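Local coordinates for K Homology domain-containing protein (Pyrococcus horikoshii, PDB 2E3U), which probably binds RNA through two KH domains, as expected of a Dim2p-type pre-ribosomal RNA processing factor, at residues K82-D86 against P87-W91; N174-Q177 against I178-K182. All blocks are in the same frame, centred on the assembly; numbering follows the deposited sequence.

Contact 1 of 2, residues K82-D86 against P87-W91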
ATOM      1  N   LYS A  82     -13.101   0.273  23.242  1.00 26.14           N
ATOM      2  CA  LYS A  82     -12.692   1.072  24.394  1.00 27.69           C
ATOM      3  C   LYS A  82     -11.166   1.255  24.497  1.00 27.59           C
ATOM      4  O   LYS A  82     -10.702   2.229  25.089  1.00 28.20           O
ATOM      5  CB  LYS A  82     -13.308   0.547  25.720  1.00 27.70           C
ATOM      6  CG  LYS A  82     -13.013  -0.913  26.067  1.00 29.06           C
ATOM      7  CD  LYS A  82     -13.773  -1.348  27.338  1.00 29.28           C
ATOM      8  CE  LYS A  82     -14.359  -2.740  27.180  1.00 32.65           C
ATOM      9  NZ  LYS A  82     -13.347  -3.841  27.340  1.00 34.06           N
ATOM     10  N   GLU A  83     -10.404   0.324  23.924  1.00 27.68           N
ATOM     11  CA  GLU A  83      -8.944   0.367  23.934  1.00 28.24           C
ATOM     12  C   GLU A  83      -8.321   1.291  22.869  1.00 27.28           C
ATOM     13  O   GLU A  83      -7.121   1.562  22.929  1.00 27.56           O
ATOM     14  CB  GLU A  83      -8.355  -1.039  23.779  1.00 27.89           C
ATOM     15  CG  GLU A  83      -8.136  -1.796  25.099  1.00 31.35           C
ATOM     16  CD  GLU A  83      -7.585  -3.231  24.912  1.00 32.13           C
ATOM     17  OE1 GLU A  83      -6.986  -3.759  25.885  1.00 35.21           O
ATOM     18  OE2 GLU A  83      -7.760  -3.837  23.809  1.00 37.50           O
ATOM     19  N   THR A  84      -9.105   1.761  21.896  1.00 25.80           N
ATOM     20  CA  THR A  84      -8.533   2.520  20.783  1.00 25.02           C
ATOM     21  C   THR A  84      -7.895   3.800  21.306  1.00 25.06           C
ATOM     22  O   THR A  84      -8.553   4.584  21.999  1.00 25.49           O
ATOM     23  CB  THR A  84      -9.578   2.820  19.660  1.00 24.92           C
ATOM     24  OG1 THR A  84     -10.255   1.613  19.319  1.00 21.89           O
ATOM     25  CG2 THR A  84      -8.892   3.414  18.350  1.00 24.11           C
ATOM     26  N   GLU A  85      -6.618   4.012  20.994  1.00 25.12           N
ATOM     27  CA  GLU A  85      -5.924   5.240  21.439  1.00 25.22           C
ATOM     28  C   GLU A  85      -6.644   6.515  21.004  1.00 24.62           C
ATOM     29  O   GLU A  85      -6.954   7.383  21.824  1.00 26.09           O
ATOM     30  CB  GLU A  85      -4.481   5.269  20.938  1.00 26.06           C
ATOM     31  CG  GLU A  85      -3.716   6.540  21.339  1.00 27.24           C
ATOM     32  CD  GLU A  85      -2.216   6.479  21.073  1.00 26.51           C
ATOM     33  OE1 GLU A  85      -1.521   7.372  21.594  1.00 28.62           O
ATOM     34  OE2 GLU A  85      -1.726   5.543  20.386  1.00 26.95           O
ATOM     35  N   ASP A  86      -6.945   6.636  19.714  1.00 23.34           N
ATOM     36  CA  ASP A  86      -7.387   7.915  19.169  1.00 20.64           C
ATOM     37  C   ASP A  86      -7.902   7.625  17.760  1.00 19.69           C
ATOM     38  O   ASP A  86      -7.771   6.497  17.288  1.00 20.10           O
ATOM     39  CB  ASP A  86      -6.193   8.893  19.170  1.00 20.38           C
ATOM     40  CG  ASP A  86      -5.025   8.376  18.333  1.00 20.42           C
ATOM     41  OD1 ASP A  86      -5.285   7.585  17.416  1.00 24.68           O
ATOM     42  OD2 ASP A  86      -3.862   8.725  18.567  1.00 19.58           O
ATOM     43  N   PRO A  87      -8.559   8.604  17.107  1.00 18.27           N
ATOM     44  CA  PRO A  87      -8.994   8.436  15.716  1.00 17.00           C
ATOM     45  C   PRO A  87      -7.981   7.875  14.726  1.00 15.64           C
ATOM     46  O   PRO A  87      -8.365   7.136  13.846  1.00 14.86           O
ATOM     47  CB  PRO A  87      -9.444   9.854  15.336  1.00 16.67           C
ATOM     48  CG  PRO A  87     -10.103  10.329  16.601  1.00 17.33           C
ATOM     49  CD  PRO A  87      -9.093   9.863  17.671  1.00 17.84           C
ATOM     50  N   LEU A  88      -6.707   8.214  14.877  1.00 15.83           N
ATOM     51  CA  LEU A  88      -5.672   7.798  13.936  1.00 15.46           C
ATOM     52  C   LEU A  88      -5.416   6.279  13.986  1.00 15.51           C
ATOM     53  O   LEU A  88      -5.002   5.675  12.980  1.00 15.89           O
ATOM     54  CB  LEU A  88      -4.369   8.571  14.213  1.00 15.98           C
ATOM     55  CG  LEU A  88      -3.104   8.247  13.418  1.00 15.25           C
ATOM     56  CD1 LEU A  88      -3.276   8.712  11.977  1.00 16.50           C
ATOM     57  CD2 LEU A  88      -1.880   8.976  14.044  1.00 14.93           C
ATOM     58  N   ALA A  89      -5.674   5.672  15.137  1.00 14.43           N
ATOM     59  CA  ALA A  89      -5.562   4.235  15.241  1.00 15.70           C
ATOM     60  C   ALA A  89      -6.490   3.500  14.277  1.00 15.10           C
ATOM     61  O   ALA A  89      -6.091   2.522  13.663  1.00 15.25           O
ATOM     62  CB  ALA A  89      -5.776   3.774  16.688  1.00 14.78           C
ATOM     63  N   VAL A  90      -7.714   4.002  14.125  1.00 16.14           N
ATOM     64  CA  VAL A  90      -8.680   3.459  13.166  1.00 16.21           C
ATOM     65  C   VAL A  90      -8.236   3.689  11.716  1.00 16.40           C
ATOM     66  O   VAL A  90      -8.311   2.779  10.890  1.00 16.07           O
ATOM     67  CB  VAL A  90     -10.081   4.092  13.441  1.00 16.98           C
ATOM     68  CG1 VAL A  90     -11.142   3.641  12.463  1.00 14.62           C
ATOM     69  CG2 VAL A  90     -10.536   3.772  14.881  1.00 17.85           C
ATOM     70  N   TRP A  91      -7.823   4.925  11.394  1.00 16.55           N
ATOM     71  CA  TRP A  91      -7.337   5.262  10.024  1.00 15.71           C
ATOM     72  C   TRP A  91      -6.151   4.390   9.636  1.00 14.97           C
ATOM     73  O   TRP A  91      -6.053   3.972   8.516  1.00 14.55           O
ATOM     74  CB  TRP A  91      -6.936   6.758   9.889  1.00 14.85           C
ATOM     75  CG  TRP A  91      -7.998   7.697  10.321  1.00 15.17           C
ATOM     76  CD1 TRP A  91      -9.359   7.484  10.271  1.00 14.89           C
ATOM     77  CD2 TRP A  91      -7.814   9.016  10.850  1.00 14.70           C
ATOM     78  NE1 TRP A  91     -10.025   8.584  10.739  1.00 14.68           N
ATOM     79  CE2 TRP A  91      -9.112   9.540  11.114  1.00 16.56           C
ATOM     80  CE3 TRP A  91      -6.686   9.806  11.132  1.00 13.09           C
ATOM     81  CZ2 TRP A  91      -9.314  10.825  11.678  1.00 14.65           C
ATOM     82  CZ3 TRP A  91      -6.875  11.074  11.712  1.00 13.92           C
ATOM     83  CH2 TRP A  91      -8.185  11.570  11.975  1.00 15.14           C
TER
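Asp-86 caps the helix that starts beside it, its carboxylate turned back onto the backbone N of Ala-89. OD1 takes that N-H at 3.0 Å, met nearly head-on along its C-O bond, while the backbone O of Asp-86 shares the same hydrogen, Ala-89 N lying 3.1 Å away and well above the carbonyl plane. The carboxylate reaches this place because CG sits between the backbone N and the carbonyl carbon (chi1 59°). Beneath the cap the packing is close: Thr-84 CG2 packs on Ala-89 CB at 3.5 Å and lies 3.9 Å from Val-90 CG2, the Thr-84 and Val-90 side chains crossing at about a right angle. Val-90 is buried against Ile-78 and Ser-80 of strand 75-80, and Thr-84 OG1 is hydrogen-bonded to Lys-64 O and Thr-81 N, which probably holds the rotamer that leaves CG2 against Ala-89. The outer side is looser, with Glu-85 and the Pro-87 ring exposed. An alanine in place of Asp-86 would probably leave the Ala-89 N-H with the backbone carbonyl alone, weakening the start of helix 87-101, the last of a type I KH fold. An anionic cap at this end would also be expected to interact favourably with the helix dipole.

Contact 2 of 2, residues N174-Q177 against I178-K182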
ATOM      1  N   ASN A 174       6.868   8.284   4.380  1.00 16.32           N
ATOM      2  CA  ASN A 174       6.538   9.641   4.817  1.00 17.75           C
ATOM      3  C   ASN A 174       6.202  10.477   3.554  1.00 18.92           C
ATOM      4  O   ASN A 174       6.498  10.043   2.442  1.00 18.19           O
ATOM      5  CB  ASN A 174       7.637  10.246   5.712  1.00 17.07           C
ATOM      6  CG  ASN A 174       8.903  10.607   4.953  1.00 17.70           C
ATOM      7  OD1 ASN A 174      10.009  10.515   5.489  1.00 18.93           O
ATOM      8  ND2 ASN A 174       8.749  11.042   3.723  1.00 14.33           N
ATOM      9  N   PRO A 175       5.556  11.656   3.711  1.00 20.02           N
ATOM     10  CA  PRO A 175       5.091  12.336   2.503  1.00 20.70           C
ATOM     11  C   PRO A 175       6.189  12.620   1.487  1.00 21.15           C
ATOM     12  O   PRO A 175       5.921  12.677   0.284  1.00 22.28           O
ATOM     13  CB  PRO A 175       4.536  13.660   3.053  1.00 21.60           C
ATOM     14  CG  PRO A 175       4.080  13.270   4.458  1.00 21.15           C
ATOM     15  CD  PRO A 175       5.233  12.429   4.921  1.00 19.41           C
ATOM     16  N   ILE A 176       7.420  12.777   1.950  1.00 21.21           N
ATOM     17  CA  ILE A 176       8.526  13.148   1.049  1.00 21.26           C
ATOM     18  C   ILE A 176       8.955  11.932   0.244  1.00 20.30           C
ATOM     19  O   ILE A 176       9.026  11.988  -0.971  1.00 21.37           O
ATOM     20  CB  ILE A 176       9.702  13.808   1.859  1.00 21.60           C
ATOM     21  CG1 ILE A 176       9.298  15.222   2.249  1.00 22.66           C
ATOM     22  CG2 ILE A 176      11.048  13.841   1.062  1.00 21.82           C
ATOM     23  CD1 ILE A 176       9.988  15.741   3.528  1.00 26.71           C
ATOM     24  N   GLN A 177       9.206  10.828   0.934  1.00 19.13           N
ATOM     25  CA  GLN A 177       9.473   9.527   0.316  1.00 18.20           C
ATOM     26  C   GLN A 177       8.418   9.143  -0.730  1.00 18.12           C
ATOM     27  O   GLN A 177       8.774   8.738  -1.828  1.00 17.42           O
ATOM     28  CB  GLN A 177       9.597   8.433   1.411  1.00 18.07           C
ATOM     29  CG  GLN A 177      10.797   8.618   2.362  1.00 15.58           C
ATOM     30  CD  GLN A 177      10.772   7.687   3.534  1.00 16.34           C
ATOM     31  OE1 GLN A 177       9.714   7.167   3.936  1.00 17.76           O
ATOM     32  NE2 GLN A 177      11.930   7.462   4.112  1.00 13.58           N
ATOM     33  N   ILE A 178       7.133   9.250  -0.372  1.00 18.17           N
ATOM     34  CA  ILE A 178       6.025   8.999  -1.312  1.00 19.13           C
ATOM     35  C   ILE A 178       6.125   9.865  -2.587  1.00 20.21           C
ATOM     36  O   ILE A 178       5.956   9.387  -3.708  1.00 19.84           O
ATOM     37  CB  ILE A 178       4.624   9.233  -0.653  1.00 19.22           C
ATOM     38  CG1 ILE A 178       4.326   8.151   0.396  1.00 18.08           C
ATOM     39  CG2 ILE A 178       3.511   9.259  -1.718  1.00 16.94           C
ATOM     40  CD1 ILE A 178       2.999   8.366   1.140  1.00 19.46           C
ATOM     41  N   GLU A 179       6.367  11.156  -2.382  1.00 21.52           N
ATOM     42  CA  GLU A 179       6.477  12.123  -3.445  1.00 22.54           C
ATOM     43  C   GLU A 179       7.615  11.769  -4.426  1.00 22.77           C
ATOM     44  O   GLU A 179       7.445  11.872  -5.651  1.00 23.35           O
ATOM     45  CB  GLU A 179       6.696  13.508  -2.809  1.00 23.36           C
ATOM     46  CG  GLU A 179       6.086  14.644  -3.554  1.00 26.95           C
ATOM     47  CD  GLU A 179       6.666  14.807  -4.933  1.00 35.16           C
ATOM     48  OE1 GLU A 179       5.861  15.007  -5.878  1.00 38.79           O
ATOM     49  OE2 GLU A 179       7.922  14.736  -5.071  1.00 38.20           O
ATOM     50  N   ILE A 180       8.767  11.352  -3.892  1.00 22.24           N
ATOM     51  CA  ILE A 180       9.896  10.882  -4.698  1.00 21.21           C
ATOM     52  C   ILE A 180       9.585   9.595  -5.513  1.00 21.34           C
ATOM     53  O   ILE A 180       9.911   9.526  -6.707  1.00 19.96           O
ATOM     54  CB  ILE A 180      11.152  10.648  -3.819  1.00 21.43           C
ATOM     55  CG1 ILE A 180      11.658  11.962  -3.220  1.00 22.04           C
ATOM     56  CG2 ILE A 180      12.307   9.951  -4.638  1.00 21.73           C
ATOM     57  CD1 ILE A 180      12.662  11.764  -2.115  1.00 23.75           C
ATOM     58  N   ALA A 181       9.012   8.570  -4.856  1.00 21.13           N
ATOM     59  CA  ALA A 181       8.646   7.298  -5.531  1.00 20.71           C
ATOM     60  C   ALA A 181       7.559   7.581  -6.528  1.00 20.79           C
ATOM     61  O   ALA A 181       7.641   7.152  -7.666  1.00 22.35           O
ATOM     62  CB  ALA A 181       8.187   6.194  -4.523  1.00 18.92           C
ATOM     63  N   LYS A 182       6.539   8.316  -6.113  1.00 21.02           N
ATOM     64  CA  LYS A 182       5.470   8.739  -7.030  1.00 21.54           C
ATOM     65  C   LYS A 182       6.004   9.367  -8.320  1.00 21.25           C
ATOM     66  O   LYS A 182       5.601   8.976  -9.422  1.00 20.90           O
ATOM     67  CB  LYS A 182       4.489   9.722  -6.338  1.00 21.50           C
ATOM     68  CG  LYS A 182       3.131   9.790  -7.004  1.00 20.96           C
ATOM     69  CD  LYS A 182       2.261  10.961  -6.518  1.00 22.09           C
ATOM     70  CE  LYS A 182       1.114  11.203  -7.510  1.00 21.68           C
ATOM     71  NZ  LYS A 182      -0.078  11.854  -6.898  1.00 27.53           N
TER
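The N-terminal turns of helix 175-189, the helix that follows the third strand of the second type I KH domain, are closed here between Asn-174 to Gln-177 and Ile-178 to Lys-182. Asn-174 is the N-cap and Pro-175, which has no N-H to donate, occupies the first helical position. Gln-177, three residues past the cap, turns back on it: OE1 accepts from Asn-174 N at 3.1 Å with an N-H...O angle of 163°, as in one half of a capping box. Its CG lies beside the backbone N (chi1 -65°) and the chain runs extended beyond, which carries the amide back to the cap.

Four i to i+4 backbone bonds then tie the turns together. The first is almost perfectly straight, Ile-178 N giving its hydrogen to Asn-174 O at 3.0 Å and 179°. Glu-179 N to Pro-175 O (3.1 Å) and Ala-181 N to Gln-177 O (3.0 Å) carry the pattern on, as does the bond from Ile-180 N to Ile-176 O.

The faces of the helix differ. Ile-178, Ile-180 and Ala-181 are buried, Ile-178 and Ala-181 against Ile-171 of strand 168-173; Ile-178 also meets Tyr-118, Ala-181 meets Ile-154 of helix 149-158, and both Ile-180 and Ala-181 touch Ser-158 of that helix. Partly exposed Lys-182 reaches Glu-120 in a salt bridge, so the helix is joined to strand 118-123 by charge as well as by apolar contact. On the exposed side Glu-179 sets its CB 3.3 Å from Pro-175 O, while its carboxylate leads away from the first turn. Ile-180 lies over the turn before it: its CG1 is 3.5 Å from Ile-176 O, and its CD1 meets Ile-176 CG2 at 4.1 Å.

How the contacts relate
Contacts 1 and 2 occupy equivalent places in the two KH domains: each marks the start of the helix after the third strand of an antiparallel sheet ordered 1-3-2. Both starts have a capping residue followed by proline; in contact 1 the cap's carboxylate accepts from the helix, and in contact 2 a helical glutamine accepts from the cap's backbone N. Their centres are 25 Å apart and their nearest atoms about 11 Å, without touching. Contact 1 is the more peripheral, 20 Å from the chain centre against 13 Å. In KH domains generally RNA is gripped near the loop joining the first two helices, which neither contact includes.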